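Local coordinates for putative P450-like enzyme (Streptomyces himastatinicus ATCC 53653, PDB 5Z9J), which binds heme b and probably acts as a cytochrome P450-type monooxygenase in microbial secondary metabolism, at residues 263-275 against 354-366. Residues are numbered along the deposited sequence; the frame is centred on the assembly and turned at random.
Sequences VRADRSLVPALLE and RMESKAAVEILLD
R354 and E275 join helix 350-367, the L helix of the cytochrome P450 fold that follows the heme-ligating C347, to helix 270-280, the K helix. The grip is side-on: R354 NE donates to E275 OE2 (2.7 Å) and R354 NH2 to E275 OE1 (3.2 Å), although the guanidinium and carboxylate planes are turned 56° apart. E275 OE1 also takes a hydrogen bond from H337 NE2. An alanine in place of R354 would probably leave the E275 carboxylate without its charge partner, held mainly by H337. Segments 270-275 and 354-366 run at 114° to each other, their axes 9.8 Å apart at the closest. Between them L274 sets its CD1 branch against the L-helix backbone, 3.4 Å from K358 N, while its CD2 faces V361 CG2 at 4.3 Å. V270 CG1 packs against K358 CG. L365 lays CD2 over one face of the guanidinium of R264, near the end of helix 257-265 and salt-bridged to D260, and CB over one face of that of R267, in the following turn. R267, bent at chi2 and chi3, meets D366 end-on from the opposite direction: NH2 donates to D366 OD2 (3.2 Å), and NH1 reaches D366 OD1 at 2.8 Å, nearly straight (169°), from above the carboxylate plane.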
# COMPACT_ATOMS: atom_id res chain seq x y z
N VAL A 263 3.71 24.32 7.08
CA VAL A 263 3.99 23.78 5.77
C VAL A 263 3.74 24.82 4.67
O VAL A 263 4.52 24.90 3.73
CB VAL A 263 3.18 22.48 5.50
CG1 VAL A 263 3.24 22.06 4.03
CG2 VAL A 263 3.72 21.35 6.38
N ARG A 264 2.65 25.59 4.80
CA ARG A 264 2.38 26.70 3.88
C ARG A 264 3.51 27.75 3.91
O ARG A 264 3.88 28.30 2.89
CB ARG A 264 1.03 27.33 4.22
CG ARG A 264 -0.11 26.33 4.02
CD ARG A 264 -1.47 26.84 4.54
NE ARG A 264 -2.62 26.00 4.13
CZ ARG A 264 -2.93 25.56 2.91
NH1 ARG A 264 -2.19 25.88 1.86
NH2 ARG A 264 -4.01 24.80 2.70
N ALA A 265 4.03 28.04 5.11
CA ALA A 265 5.10 29.03 5.28
C ALA A 265 6.48 28.61 4.78
O ALA A 265 7.27 29.45 4.33
CB ALA A 265 5.23 29.41 6.79
N ASP A 266 6.73 27.30 4.88
CA ASP A 266 7.98 26.62 4.57
C ASP A 266 7.67 25.37 3.74
O ASP A 266 7.45 24.30 4.29
CB ASP A 266 8.68 26.27 5.92
CG ASP A 266 10.09 25.65 5.77
OD1 ASP A 266 10.62 25.52 4.65
OD2 ASP A 266 10.69 25.26 6.82
N ARG A 267 7.62 25.51 2.41
CA ARG A 267 7.26 24.43 1.50
C ARG A 267 8.33 23.34 1.37
O ARG A 267 8.11 22.29 0.76
CB ARG A 267 6.88 25.04 0.15
CG ARG A 267 5.61 25.89 0.32
CD ARG A 267 4.44 24.92 0.51
NE ARG A 267 4.29 24.24 -0.79
CZ ARG A 267 3.49 24.67 -1.78
NH1 ARG A 267 2.62 25.65 -1.58
NH2 ARG A 267 3.49 24.04 -2.94
N SER A 268 9.49 23.54 1.97
CA SER A 268 10.51 22.51 1.96
C SER A 268 10.11 21.39 2.96
O SER A 268 10.75 20.34 3.03
CB SER A 268 11.87 23.09 2.33
OG SER A 268 11.92 23.40 3.71
N LEU A 269 9.04 21.62 3.73
CA LEU A 269 8.58 20.60 4.70
C LEU A 269 7.72 19.49 4.13
O LEU A 269 7.45 18.49 4.82
CB LEU A 269 7.76 21.25 5.78
CG LEU A 269 8.55 22.16 6.71
CD1 LEU A 269 7.55 22.78 7.64
CD2 LEU A 269 9.63 21.39 7.45
N VAL A 270 7.27 19.65 2.88
CA VAL A 270 6.34 18.69 2.32
C VAL A 270 6.84 17.22 2.34
O VAL A 270 6.13 16.36 2.80
CB VAL A 270 5.93 19.08 0.89
CG1 VAL A 270 5.03 18.03 0.33
CG2 VAL A 270 5.18 20.43 0.90
N PRO A 271 8.08 16.93 1.88
CA PRO A 271 8.52 15.53 1.99
C PRO A 271 8.50 14.97 3.40
O PRO A 271 8.05 13.83 3.61
CB PRO A 271 9.96 15.56 1.47
CG PRO A 271 10.01 16.72 0.55
CD PRO A 271 9.05 17.74 1.12
N ALA A 272 8.97 15.76 4.37
CA ALA A 272 8.94 15.29 5.75
C ALA A 272 7.50 15.17 6.26
O ALA A 272 7.19 14.36 7.16
CB ALA A 272 9.76 16.23 6.63
N LEU A 273 6.61 16.01 5.73
CA LEU A 273 5.18 15.93 6.04
C LEU A 273 4.58 14.60 5.58
O LEU A 273 3.82 13.93 6.29
CB LEU A 273 4.44 17.11 5.39
CG LEU A 273 2.92 17.07 5.23
CD1 LEU A 273 2.15 16.99 6.56
CD2 LEU A 273 2.45 18.26 4.42
N LEU A 274 4.91 14.22 4.36
CA LEU A 274 4.45 12.93 3.84
C LEU A 274 4.96 11.73 4.66
O LEU A 274 4.22 10.78 4.94
CB LEU A 274 4.91 12.79 2.41
CG LEU A 274 4.21 13.82 1.52
CD1 LEU A 274 4.78 13.86 0.10
CD2 LEU A 274 2.80 13.32 1.50
N GLU A 275 6.23 11.78 5.04
CA GLU A 275 6.79 10.69 5.84
C GLU A 275 6.07 10.61 7.18
O GLU A 275 5.79 9.53 7.66
CB GLU A 275 8.28 10.88 6.09
CG GLU A 275 9.19 10.86 4.89
CD GLU A 275 9.14 9.56 4.12
OE1 GLU A 275 9.27 8.49 4.75
OE2 GLU A 275 8.94 9.61 2.89
N ARG A 354 6.25 8.71 -3.25
CA ARG A 354 6.69 10.00 -2.71
C ARG A 354 6.63 11.09 -3.81
O ARG A 354 6.18 12.19 -3.59
CB ARG A 354 8.09 9.85 -2.18
CG ARG A 354 8.18 9.08 -0.85
CD ARG A 354 9.61 8.67 -0.54
NE ARG A 354 9.76 8.10 0.81
CZ ARG A 354 10.75 7.29 1.21
NH1 ARG A 354 11.67 6.89 0.35
NH2 ARG A 354 10.84 6.90 2.50
N MET A 355 7.02 10.76 -5.03
CA MET A 355 7.00 11.80 -6.09
C MET A 355 5.53 12.26 -6.32
O MET A 355 5.24 13.42 -6.34
CB MET A 355 7.63 11.27 -7.38
CG MET A 355 7.66 12.28 -8.52
SD MET A 355 6.28 11.93 -9.50
CE MET A 355 6.75 10.36 -10.20
N GLU A 356 4.62 11.31 -6.41
CA GLU A 356 3.19 11.55 -6.66
C GLU A 356 2.52 12.33 -5.57
O GLU A 356 1.74 13.24 -5.82
CB GLU A 356 2.40 10.25 -6.72
CG GLU A 356 2.63 9.40 -7.88
CD GLU A 356 1.69 8.21 -7.85
OE1 GLU A 356 0.79 8.24 -8.70
OE2 GLU A 356 1.83 7.27 -7.02
N SER A 357 2.72 11.85 -4.36
CA SER A 357 2.09 12.45 -3.21
C SER A 357 2.58 13.89 -3.02
O SER A 357 1.80 14.79 -2.80
CB SER A 357 2.42 11.63 -1.96
OG SER A 357 1.78 10.40 -2.10
N LYS A 358 3.89 14.10 -3.13
CA LYS A 358 4.48 15.44 -3.03
C LYS A 358 3.88 16.38 -4.08
O LYS A 358 3.49 17.52 -3.77
CB LYS A 358 5.99 15.37 -3.18
CG LYS A 358 6.67 16.75 -3.19
CD LYS A 358 8.20 16.63 -3.33
CE LYS A 358 8.84 17.98 -3.59
NZ LYS A 358 10.31 17.80 -3.83
N ALA A 359 3.82 15.92 -5.34
CA ALA A 359 3.28 16.74 -6.39
C ALA A 359 1.82 17.06 -6.10
O ALA A 359 1.36 18.18 -6.30
CB ALA A 359 3.38 15.98 -7.79
N ALA A 360 1.10 16.07 -5.59
CA ALA A 360 -0.33 16.21 -5.34
C ALA A 360 -0.60 17.19 -4.22
O ALA A 360 -1.44 18.06 -4.35
CB ALA A 360 -0.92 14.87 -5.01
N VAL A 361 0.10 17.02 -3.11
CA VAL A 361 -0.11 17.94 -2.01
C VAL A 361 0.24 19.37 -2.36
O VAL A 361 -0.51 20.30 -2.05
CB VAL A 361 0.71 17.52 -0.80
CG1 VAL A 361 0.67 18.63 0.28
CG2 VAL A 361 0.16 16.19 -0.26
N GLU A 362 1.39 19.55 -3.02
CA GLU A 362 1.86 20.85 -3.43
C GLU A 362 0.84 21.52 -4.32
O GLU A 362 0.53 22.69 -4.15
CB GLU A 362 3.20 20.74 -4.15
CG GLU A 362 4.36 20.52 -3.20
CD GLU A 362 5.66 20.34 -3.95
OE1 GLU A 362 5.66 20.07 -5.20
OE2 GLU A 362 6.71 20.47 -3.29
N ILE A 363 0.34 20.78 -5.31
CA ILE A 363 -0.57 21.39 -6.22
C ILE A 363 -1.94 21.65 -5.56
O ILE A 363 -2.55 22.69 -5.82
CB ILE A 363 -0.71 20.57 -7.52
CG1 ILE A 363 0.56 20.76 -8.33
CG2 ILE A 363 -1.91 21.06 -8.34
CD1 ILE A 363 0.63 19.91 -9.61
N LEU A 364 -2.40 20.78 -4.65
CA LEU A 364 -3.61 21.07 -3.89
C LEU A 364 -3.43 22.34 -3.07
O LEU A 364 -4.35 23.16 -2.97
CB LEU A 364 -4.02 19.88 -2.97
CG LEU A 364 -4.75 18.74 -3.74
CD1 LEU A 364 -5.07 17.53 -2.84
CD2 LEU A 364 -6.05 19.28 -4.33
N LEU A 365 -2.26 22.52 -2.47
CA LEU A 365 -2.02 23.73 -1.65
C LEU A 365 -2.04 25.06 -2.42
O LEU A 365 -2.43 26.11 -1.87
CB LEU A 365 -0.69 23.61 -0.95
CG LEU A 365 -0.58 22.58 0.18
CD1 LEU A 365 0.80 22.62 0.75
CD2 LEU A 365 -1.62 22.86 1.26
N ASP A 366 -1.59 25.01 -3.67
CA ASP A 366 -1.43 26.17 -4.53
C ASP A 366 -2.71 26.52 -5.28
O ASP A 366 -3.04 27.69 -5.40
CB ASP A 366 -0.25 25.97 -5.47
CG ASP A 366 1.09 26.14 -4.77
OD1 ASP A 366 1.15 26.80 -3.67
OD2 ASP A 366 2.07 25.57 -5.30
O HOH W 1 -4.77 22.97 0.15